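Local coordinates for protein GCN5 like acetylase + bromodomain (PDB 4LDF) that probably acetylates histone H3 as a GCN5-type enzyme, represented here by its bromodomain, a helical module that as a family recognises acetylated lysine, at residues S26-A31 / A99-A104. Numbering follows the deposited sequence. Where two conformers were deposited one is given.
Sequences SRHENA and ANQLEA
With CG of H28 swung anti to its own backbone nitrogen (chi1 -166°) and CG of L102 set anti to its carbonyl carbon, the imidazole and a leucine methyl are brought together where the turn after helix 14-27 meets helix 93-110 of the bromodomain, a left-handed four-helix bundle. L102 CD2 sits over one face of the H28 ring, 3.6 Å from its centroid, in a CH-pi contact displaced toward the CG-ND1 side of the ring. The other branch of the leucine, CD1, reaches the backbone of the turn H28-A31, lying 3.4 Å from N30 O and 3.8 Å from A31 CA, while A31 CB packs more loosely against CD2. L102 thus wedges its two methyls against the ring and the peptide that follows N30; it is also touched by F34 of a loop and F82 of helix 71-88.

Toward the solvent-facing side, Q101 extends its chain to bring its amide to that of N30. N30 ND2 donates a nearly straight hydrogen bond (2.8 Å, 168°) to a lone pair of Q101 OE1, with the two amide planes turned 32° apart. The same carbonyl oxygen lies 3.7 Å from H28 CE1, approaching the ring obliquely. F105, one helical turn beyond Q101, meets the imidazole edge-to-face. Within the turn, A31 N bonds to H28 O, and N30 N donates to H28 ND1 at 3.1 Å in the imidazole plane, which helps to set the ring's rotation.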
# COMPACT_ATOMS: atom_id res chain seq x y z
N SER A 26 3.61 -0.67 6.99
CA SER A 26 2.67 -0.12 7.97
C SER A 26 3.30 0.35 9.28
O SER A 26 2.82 1.31 9.86
CB SER A 26 1.54 -1.11 8.27
OG SER A 26 2.06 -2.33 8.77
N ARG A 27 4.39 -0.33 9.73
CA ARG A 27 5.10 0.01 10.97
C ARG A 27 5.90 1.31 10.87
O ARG A 27 6.24 1.89 11.91
CB ARG A 27 5.96 -1.16 11.48
CG ARG A 27 5.11 -2.38 11.84
CD ARG A 27 5.97 -3.56 12.20
NE ARG A 27 5.32 -4.39 13.21
CZ ARG A 27 5.28 -4.09 14.51
NH1 ARG A 27 4.68 -4.90 15.36
NH2 ARG A 27 5.84 -2.98 14.96
N HIS A 28 6.17 1.79 9.65
CA HIS A 28 6.83 3.08 9.47
C HIS A 28 5.89 4.14 10.06
O HIS A 28 4.70 4.13 9.75
CB HIS A 28 7.06 3.40 7.98
CG HIS A 28 8.02 4.53 7.75
ND1 HIS A 28 7.68 5.83 8.08
CD2 HIS A 28 9.24 4.53 7.18
CE1 HIS A 28 8.72 6.57 7.73
NE2 HIS A 28 9.68 5.83 7.17
N GLU A 29 6.41 5.03 10.92
CA GLU A 29 5.60 6.07 11.58
C GLU A 29 4.70 6.90 10.63
O GLU A 29 3.58 7.22 11.01
CB GLU A 29 6.48 6.98 12.46
CG GLU A 29 7.43 7.90 11.71
CD GLU A 29 8.16 8.96 12.52
OE1 GLU A 29 8.69 9.90 11.90
OE2 GLU A 29 8.21 8.84 13.76
N ASN A 30 5.19 7.20 9.40
CA ASN A 30 4.48 7.99 8.37
C ASN A 30 3.54 7.19 7.46
O ASN A 30 2.96 7.76 6.54
CB ASN A 30 5.47 8.83 7.55
CG ASN A 30 6.18 9.86 8.40
OD1 ASN A 30 5.67 10.29 9.44
ND2 ASN A 30 7.38 10.23 8.01
N ALA A 31 3.37 5.91 7.76
CA ALA A 31 2.46 5.02 7.04
C ALA A 31 1.03 5.14 7.54
O ALA A 31 0.11 4.60 6.90
CB ALA A 31 2.94 3.58 7.18
N ALA A 99 4.01 9.66 0.90
CA ALA A 99 3.88 8.74 -0.24
C ALA A 99 5.21 8.49 -0.95
O ALA A 99 5.49 7.34 -1.27
CB ALA A 99 2.84 9.24 -1.23
N ASN A 100 6.00 9.56 -1.21
CA ASN A 100 7.31 9.54 -1.88
C ASN A 100 8.35 8.85 -0.97
O ASN A 100 9.08 7.96 -1.42
CB ASN A 100 7.76 10.99 -2.24
CG ASN A 100 7.02 11.60 -3.42
OD1 ASN A 100 6.32 10.92 -4.15
ND2 ASN A 100 7.20 12.87 -3.67
N GLN A 101 8.36 9.23 0.32
CA GLN A 101 9.24 8.67 1.34
C GLN A 101 9.00 7.18 1.51
O GLN A 101 9.95 6.41 1.45
CB GLN A 101 9.06 9.41 2.68
CG GLN A 101 9.93 8.83 3.80
CD GLN A 101 9.60 9.38 5.15
OE1 GLN A 101 8.43 9.56 5.51
NE2 GLN A 101 10.62 9.58 5.97
N LEU A 102 7.72 6.76 1.64
CA LEU A 102 7.39 5.36 1.89
C LEU A 102 7.60 4.47 0.69
O LEU A 102 7.96 3.32 0.88
CB LEU A 102 5.99 5.18 2.48
CG LEU A 102 5.62 5.97 3.74
CD1 LEU A 102 4.14 6.12 3.84
CD2 LEU A 102 6.13 5.32 4.96
N GLU A 103 7.34 4.97 -0.53
CA GLU A 103 7.54 4.18 -1.75
C GLU A 103 9.02 3.88 -1.92
O GLU A 103 9.37 2.72 -2.16
CB GLU A 103 6.96 4.92 -2.97
CG GLU A 103 6.85 4.04 -4.20
CD GLU A 103 6.32 4.73 -5.43
OE1 GLU A 103 6.87 4.50 -6.53
OE2 GLU A 103 5.41 5.58 -5.29
N ALA A 104 9.89 4.89 -1.72
CA ALA A 104 11.34 4.75 -1.79
C ALA A 104 11.83 3.81 -0.70
O ALA A 104 12.73 3.01 -0.95
CB ALA A 104 12.01 6.11 -1.65